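Local coordinates for UDP-4-amino-4,6-dideoxy-N-acetyl-beta-L-altrosamine transaminase (Helicobacter pylori, PDB 2FNU), which catalyses the PLP-dependent transamination of a UDP-4-keto sugar to UDP-4-amino-4,6-dideoxy-beta-L-AltNAc, the second step in making the pseudaminic acid that modifies flagellin, at residues 287-292 with 338-343; 313-318 with 344-349. All coordinates share one frame; numbering follows the deposited sequence.

Contact 1. Residues 287-292 with 338-343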
loop_
_atom_site.group_PDB
_atom_site.type_symbol
_atom_site.label_atom_id
_atom_site.label_comp_id
_atom_site.label_asym_id
_atom_site.label_seq_id
_atom_site.Cartn_x
_atom_site.Cartn_y
_atom_site.Cartn_z
ATOM N N PRO B 287 -16.600 -17.046 16.753
ATOM C CA PRO B 287 -17.152 -18.104 15.898
ATOM C C PRO B 287 -18.080 -19.053 16.633
ATOM O O PRO B 287 -17.805 -19.448 17.776
ATOM C CB PRO B 287 -15.906 -18.899 15.442
ATOM C CG PRO B 287 -14.715 -18.061 15.873
ATOM C CD PRO B 287 -15.190 -17.303 17.096
ATOM N N ILE B 288 -19.162 -19.424 15.953
ATOM C CA ILE B 288 -19.967 -20.554 16.410
ATOM C C ILE B 288 -19.980 -21.603 15.300
ATOM O O ILE B 288 -19.900 -21.248 14.107
ATOM C CB ILE B 288 -21.424 -20.142 16.781
ATOM C CG1 ILE B 288 -22.172 -19.610 15.542
ATOM C CG2 ILE B 288 -21.427 -19.143 17.942
ATOM C CD1 ILE B 288 -23.672 -19.302 15.799
ATOM N N LEU B 289 -20.080 -22.877 15.681
ATOM C CA LEU B 289 -20.128 -23.977 14.708
ATOM C C LEU B 289 -21.480 -24.684 14.771
ATOM O O LEU B 289 -21.809 -25.312 15.784
ATOM C CB LEU B 289 -19.004 -25.002 14.956
ATOM C CG LEU B 289 -17.571 -24.480 14.897
ATOM C CD1 LEU B 289 -16.619 -25.596 15.302
ATOM C CD2 LEU B 289 -17.281 -23.978 13.498
ATOM N N MET B 290 -22.266 -24.575 13.697
ATOM C CA MET B 290 -23.608 -25.179 13.647
ATOM C C MET B 290 -23.566 -26.686 13.666
ATOM O O MET B 290 -22.653 -27.294 13.115
ATOM C CB MET B 290 -24.313 -24.820 12.330
ATOM C CG MET B 290 -24.443 -23.363 12.016
ATOM S SD MET B 290 -25.563 -23.119 10.611
ATOM C CE MET B 290 -24.948 -24.185 9.314
ATOM N N HIS B 291 -24.603 -27.292 14.242
ATOM C CA HIS B 291 -24.820 -28.730 14.078
ATOM C C HIS B 291 -24.956 -29.047 12.591
ATOM O O HIS B 291 -25.502 -28.250 11.820
ATOM C CB HIS B 291 -26.094 -29.127 14.825
ATOM C CG HIS B 291 -26.357 -30.604 14.850
ATOM N ND1 HIS B 291 -26.270 -31.357 16.002
ATOM C CD2 HIS B 291 -26.715 -31.465 13.866
ATOM C CE1 HIS B 291 -26.560 -32.617 15.726
ATOM N NE2 HIS B 291 -26.830 -32.709 14.436
ATOM N N GLN B 292 -24.451 -30.210 12.188
ATOM C CA GLN B 292 -24.499 -30.653 10.792
ATOM C C GLN B 292 -25.900 -30.642 10.170
ATOM O O GLN B 292 -26.028 -30.517 8.951
ATOM C CB GLN B 292 -23.878 -32.044 10.661
ATOM N N GLU B 338 -13.800 -28.342 4.802
ATOM C CA GLU B 338 -15.173 -28.274 4.284
ATOM C C GLU B 338 -16.200 -28.252 5.417
ATOM O O GLU B 338 -17.122 -27.418 5.413
ATOM C CB GLU B 338 -15.469 -29.462 3.352
ATOM C CG GLU B 338 -14.554 -29.548 2.126
ATOM C CD GLU B 338 -14.772 -28.418 1.126
ATOM O OE1 GLU B 338 -15.942 -28.116 0.806
ATOM O OE2 GLU B 338 -13.773 -27.841 0.642
ATOM N N ASP B 339 -16.040 -29.162 6.378
ATOM C CA ASP B 339 -16.968 -29.227 7.518
ATOM C C ASP B 339 -16.908 -27.938 8.332
ATOM O O ASP B 339 -17.952 -27.416 8.726
ATOM C CB ASP B 339 -16.680 -30.419 8.448
ATOM C CG ASP B 339 -17.020 -31.778 7.821
ATOM O OD1 ASP B 339 -17.689 -31.841 6.769
ATOM O OD2 ASP B 339 -16.575 -32.783 8.399
ATOM N N PHE B 340 -15.693 -27.421 8.574
ATOM C CA PHE B 340 -15.570 -26.185 9.342
ATOM C C PHE B 340 -16.267 -25.016 8.630
ATOM O O PHE B 340 -17.036 -24.261 9.231
ATOM C CB PHE B 340 -14.095 -25.843 9.587
ATOM C CG PHE B 340 -13.909 -24.663 10.496
ATOM C CD1 PHE B 340 -13.852 -24.834 11.871
ATOM C CD2 PHE B 340 -13.811 -23.370 9.969
ATOM C CE1 PHE B 340 -13.702 -23.712 12.711
ATOM C CE2 PHE B 340 -13.656 -22.260 10.795
ATOM C CZ PHE B 340 -13.604 -22.437 12.167
ATOM N N TYR B 341 -15.977 -24.858 7.343
ATOM C CA TYR B 341 -16.618 -23.795 6.556
ATOM C C TYR B 341 -18.142 -23.912 6.576
ATOM O O TYR B 341 -18.845 -22.918 6.743
ATOM C CB TYR B 341 -16.100 -23.877 5.128
ATOM C CG TYR B 341 -16.773 -23.000 4.101
ATOM C CD1 TYR B 341 -16.888 -21.625 4.283
ATOM C CD2 TYR B 341 -17.234 -23.550 2.904
ATOM C CE1 TYR B 341 -17.488 -20.811 3.298
ATOM C CE2 TYR B 341 -17.824 -22.751 1.912
ATOM C CZ TYR B 341 -17.950 -21.395 2.121
ATOM O OH TYR B 341 -18.505 -20.612 1.134
ATOM N N HIS B 342 -18.657 -25.125 6.413
ATOM C CA HIS B 342 -20.104 -25.298 6.401
ATOM C C HIS B 342 -20.696 -24.936 7.751
ATOM O O HIS B 342 -21.766 -24.345 7.820
ATOM C CB HIS B 342 -20.479 -26.721 5.991
ATOM C CG HIS B 342 -20.077 -27.046 4.590
ATOM N ND1 HIS B 342 -19.809 -28.330 4.171
ATOM C CD2 HIS B 342 -19.891 -26.250 3.511
ATOM C CE1 HIS B 342 -19.476 -28.314 2.893
ATOM N NE2 HIS B 342 -19.516 -27.067 2.469
ATOM N N ALA B 343 -19.962 -25.240 8.816
ATOM C CA ALA B 343 -20.483 -25.049 10.178
ATOM C C ALA B 343 -20.366 -23.615 10.699
ATOM O O ALA B 343 -21.163 -23.178 11.540
ATOM C CB ALA B 343 -19.786 -26.000 11.147
#
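The carbonyl oxygen of Ala-343, on the last residue of helix 335-343, is gripped from strand 286-290. Met-290 N donates to Ala-343 O over 2.8 Å in an almost straight bond, with an angle of 174° at the hydrogen. A CA-H...O contact adds to it, Leu-289 CA standing 3.4 Å from Ala-343 O, and the side chain of Met-290 brings CG within 3.3 Å of Ala-343 O. This oxygen is where the helix gives way to strand 344-347, so its bond to Met-290 continues the antiparallel pairing of 286-290 with 344-347. The helix segment runs at 105° to the strand segment, their axes approaching to 7.3 Å.

Beside the polar link lies an apolar patch. Leu-289 turns CG away from its own carbonyl carbon, which brings CD2 against the Phe-340 ring, 3.7 Å from Phe-340 CE1; the two side chains cross at about a right angle. The same CD2 lies 4.0 Å from Ala-343 CB. Phe-340 also meets the ring of Tyr-130 edge to face and touches Ile-103. On another flank Met-290 bends at chi3 (-52°), folding its end back toward the helix, and Met-290 CE rests 3.5 Å from His-342 O, an oxygen that also takes a weak hydrogen bond from Lys-298. The Met-290 side chain packs on Ile-301 as well, joining helix 298-307 to the junction. One backbone bond at the C-terminal end of the helix, flanked by carbon contacts from two successive strand residues, thus satisfies a buried carbonyl and ties the last turn of the helix to the strand.

Contact 2. Residues 313-318 with 344-349. With UD1 (uridine-diphosphate-N-acetylglucosamine), chain F.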
loop_
_atom_site.group_PDB
_atom_site.type_symbol
_atom_site.label_atom_id
_atom_site.label_comp_id
_atom_site.label_asym_id
_atom_site.label_seq_id
_atom_site.Cartn_x
_atom_site.Cartn_y
_atom_site.Cartn_z
ATOM N N GLN B 313 -21.068 -13.093 9.421
ATOM C CA GLN B 313 -20.227 -13.390 8.267
ATOM C C GLN B 313 -19.641 -14.791 8.447
ATOM O O GLN B 313 -19.685 -15.341 9.544
ATOM C CB GLN B 313 -19.131 -12.313 8.174
ATOM C CG GLN B 313 -18.156 -12.432 7.015
ATOM C CD GLN B 313 -18.853 -12.503 5.677
ATOM O OE1 GLN B 313 -19.433 -13.530 5.317
ATOM N NE2 GLN B 313 -18.789 -11.407 4.921
ATOM N N VAL B 314 -19.109 -15.376 7.374
ATOM C CA VAL B 314 -18.475 -16.680 7.453
ATOM C C VAL B 314 -16.980 -16.528 7.165
ATOM O O VAL B 314 -16.593 -15.883 6.171
ATOM C CB VAL B 314 -19.091 -17.667 6.446
ATOM C CG1 VAL B 314 -18.349 -19.029 6.467
ATOM C CG2 VAL B 314 -20.590 -17.869 6.738
ATOM N N HIS B 315 -16.155 -17.109 8.043
ATOM C CA HIS B 315 -14.694 -17.142 7.861
ATOM C C HIS B 315 -14.233 -18.607 7.957
ATOM O O HIS B 315 -14.267 -19.167 9.046
ATOM C CB HIS B 315 -14.044 -16.312 8.987
ATOM C CG HIS B 315 -14.497 -14.883 9.024
ATOM N ND1 HIS B 315 -15.542 -14.441 9.815
ATOM C CD2 HIS B 315 -14.028 -13.789 8.381
ATOM C CE1 HIS B 315 -15.704 -13.143 9.640
ATOM N NE2 HIS B 315 -14.792 -12.719 8.783
ATOM N N TYR B 316 -13.809 -19.271 6.873
ATOM C CA TYR B 316 -13.596 -18.756 5.523
ATOM C C TYR B 316 -13.901 -19.869 4.528
ATOM O O TYR B 316 -13.777 -21.058 4.853
ATOM C CB TYR B 316 -12.113 -18.414 5.307
ATOM C CG TYR B 316 -11.592 -17.255 6.101
ATOM C CD1 TYR B 316 -10.892 -17.464 7.289
ATOM C CD2 TYR B 316 -11.789 -15.941 5.663
ATOM C CE1 TYR B 316 -10.393 -16.387 8.020
ATOM C CE2 TYR B 316 -11.297 -14.842 6.395
ATOM C CZ TYR B 316 -10.617 -15.089 7.575
ATOM O OH TYR B 316 -10.135 -14.019 8.288
ATOM N N LYS B 317 -14.233 -19.495 3.299
ATOM C CA LYS B 317 -14.235 -20.453 2.187
ATOM C C LYS B 317 -12.844 -21.085 2.063
ATOM O O LYS B 317 -11.851 -20.375 2.046
ATOM C CB LYS B 317 -14.613 -19.726 0.894
ATOM C CG LYS B 317 -14.592 -20.537 -0.387
ATOM C CD LYS B 317 -15.249 -19.675 -1.475
ATOM C CE LYS B 317 -15.265 -20.309 -2.839
ATOM N NZ LYS B 317 -16.092 -19.434 -3.745
ATOM N N PRO B 318 -12.765 -22.425 2.011
ATOM C CA PRO B 318 -11.447 -23.039 1.824
ATOM C C PRO B 318 -10.762 -22.456 0.598
ATOM O O PRO B 318 -11.359 -22.407 -0.473
ATOM C CB PRO B 318 -11.781 -24.526 1.641
ATOM C CG PRO B 318 -13.060 -24.706 2.504
ATOM C CD PRO B 318 -13.828 -23.436 2.197
ATOM N N GLU B 344 -19.374 -22.864 10.220
ATOM C CA GLU B 344 -18.992 -21.645 10.944
ATOM C C GLU B 344 -19.807 -20.393 10.617
ATOM O O GLU B 344 -20.108 -20.103 9.452
ATOM C CB GLU B 344 -17.503 -21.344 10.700
ATOM C CG GLU B 344 -16.869 -20.372 11.722
ATOM C CD GLU B 344 -17.063 -18.884 11.398
ATOM O OE1 GLU B 344 -17.356 -18.525 10.227
ATOM O OE2 GLU B 344 -16.899 -18.068 12.351
ATOM N N ILE B 345 -20.118 -19.641 11.671
ATOM C CA ILE B 345 -20.724 -18.308 11.560
ATOM C C ILE B 345 -20.017 -17.417 12.560
ATOM O O ILE B 345 -19.850 -17.811 13.717
ATOM C CB ILE B 345 -22.231 -18.310 11.888
ATOM C CG1 ILE B 345 -22.976 -19.253 10.933
ATOM C CG2 ILE B 345 -22.787 -16.899 11.779
ATOM C CD1 ILE B 345 -24.483 -19.385 11.255
ATOM N N SER B 346 -19.588 -16.234 12.105
ATOM C CA SER B 346 -18.973 -15.239 12.983
ATOM C C SER B 346 -19.998 -14.212 13.410
ATOM O O SER B 346 -20.591 -13.540 12.573
ATOM C CB SER B 346 -17.820 -14.536 12.275
ATOM O OG SER B 346 -16.827 -15.508 11.934
ATOM N N LEU B 347 -20.194 -14.098 14.721
ATOM C CA LEU B 347 -21.188 -13.167 15.265
ATOM C C LEU B 347 -20.592 -11.816 15.629
ATOM O O LEU B 347 -19.383 -11.714 15.898
ATOM C CB LEU B 347 -21.834 -13.778 16.512
ATOM C CG LEU B 347 -22.547 -15.120 16.313
ATOM C CD1 LEU B 347 -23.114 -15.577 17.661
ATOM C CD2 LEU B 347 -23.677 -15.024 15.291
ATOM N N PRO B 348 -21.427 -10.762 15.667
ATOM C CA PRO B 348 -20.868 -9.460 16.032
ATOM C C PRO B 348 -20.043 -9.478 17.321
ATOM O O PRO B 348 -20.486 -9.972 18.363
ATOM C CB PRO B 348 -22.105 -8.559 16.162
ATOM C CG PRO B 348 -23.110 -9.192 15.204
ATOM C CD PRO B 348 -22.871 -10.683 15.355
ATOM N N CYS B 349 -18.836 -8.940 17.235
ATOM C CA CYS B 349 -17.918 -8.970 18.354
ATOM C C CYS B 349 -16.887 -7.879 18.092
ATOM O O CYS B 349 -16.106 -7.982 17.149
ATOM C CB CYS B 349 -17.238 -10.333 18.447
ATOM S SG CYS B 349 -16.076 -10.447 19.833
HETATM C "C1'" UD1 F . -11.787 -9.481 4.456
HETATM C "C2'" UD1 F . -11.777 -10.625 5.486
HETATM C "C3'" UD1 F . -11.183 -10.201 6.825
HETATM C "C4'" UD1 F . -9.859 -9.452 6.621
HETATM C "C5'" UD1 F . -9.913 -8.346 5.551
HETATM C "C6'" UD1 F . -10.576 -7.067 6.069
HETATM C "C7'" UD1 F . -13.616 -12.202 5.017
HETATM C "C8'" UD1 F . -15.081 -12.513 5.165
HETATM N "N2'" UD1 F . -13.137 -11.134 5.665
HETATM O "O1'" UD1 F . -12.802 -8.528 4.780
HETATM O "O3'" UD1 F . -10.936 -11.366 7.647
HETATM O "O5'" UD1 F . -10.515 -8.814 4.332
HETATM O "O7'" UD1 F . -12.909 -12.907 4.339
HETATM N N1 UD1 F . -16.499 -2.470 8.235
HETATM C C2 UD1 F . -16.534 -1.336 9.070
HETATM N N3 UD1 F . -15.674 -0.326 8.863
HETATM C C4 UD1 F . -14.777 -0.357 7.866
HETATM C C5 UD1 F . -14.692 -1.450 7.004
HETATM C C6 UD1 F . -15.560 -2.520 7.178
HETATM O O2 UD1 F . -17.368 -1.280 10.007
HETATM O O4 UD1 F . -14.003 0.607 7.715
HETATM C C1B UD1 F . -17.466 -3.560 8.478
HETATM C C2B UD1 F . -18.729 -3.237 7.690
HETATM O "O2'" UD1 F . -19.873 -3.531 8.496
HETATM C C3B UD1 F . -18.667 -4.159 6.492
HETATM C C4B UD1 F . -17.901 -5.350 7.029
HETATM O O4B UD1 F . -16.990 -4.825 8.001
HETATM O O3B UD1 F . -19.959 -4.549 6.009
HETATM C C5B UD1 F . -17.137 -6.033 5.913
HETATM O O5B UD1 F . -16.438 -7.134 6.477
HETATM P PA UD1 F . -15.918 -8.309 5.500
HETATM O O1A UD1 F . -15.053 -9.254 6.321
HETATM O O2A UD1 F . -17.116 -8.855 4.741
HETATM O O3A UD1 F . -15.010 -7.380 4.533
HETATM P PB UD1 F . -13.782 -7.934 3.637
HETATM O O1B UD1 F . -14.262 -9.078 2.757
HETATM O O2B UD1 F . -13.095 -6.721 3.029
#
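The His-315 ring has Ser-346 OG at its edge, where His-315 ND1 donates to it near the ring plane; His-315 NE2 is bonded to Tyr-6, so both ring nitrogens are engaged. A single antiparallel hydrogen-bonded bridge, Gln-313 with Ser-346, joins loop 313-318 to strand 344-347 in the sugar-nucleotide pocket of this PLP-dependent aminotransferase of the DegT/DnrJ/EryC1 family. His-315 CB sits over the centre of one face of the Tyr-316 ring, 3.6 Å above its plane, while UD1 O3' lies at that ring's edge, in its plane, hydrogen-bonded to Tyr-316 OH at 2.8 Å.

The peptide before Tyr-316 is cis. In the bridge Ser-346 N reaches Gln-313 O at 2.7 Å, and Gln-313 N answers to Ser-346 O. Glu-344 spreads its carboxylate between two donors. His-315 N meets Glu-344 OE1 at 2.9 Å from above the carboxylate plane, and Ser-346 OG gives its proton to the syn lone pair of Glu-344 OE2. This chain of hydrogen bonds from His-315 through Ser-346 to Glu-344, with Tyr-6 at NE2, would hold the imidazole's rotation.

Gln-313 bends at chi2 (54°); its OE1 accepts from Val-314 N at 2.8 Å, and Gln-313 NE2 donates to the phosphate oxygen UD1 O2A at 3.1 Å.

In the fold
The centres of contacts 1 and 2 lie about 9 Å apart, on the same side of the chain's centre. Their segments alternate along the sequence, 287-292, 313-318, 338-343 and 344-349, and the last two adjoin: helix 335-343 runs straight into strand 344-347. That strand is an outer member of a three-stranded antiparallel sheet, beside 286-290, and Ile-288 N approaches Ile-345 O at 2.8 Å, a probable hydrogen bond between the contacts. Tyr-341 also packs against Tyr-316 and Lys-317. Contact 1 thus anchors the helix-to-strand junction in the sheet, and contact 2 joins the same strand to the substrate-binding loop, where Lys-317 forms a salt bridge with Glu-219 of the second subunit.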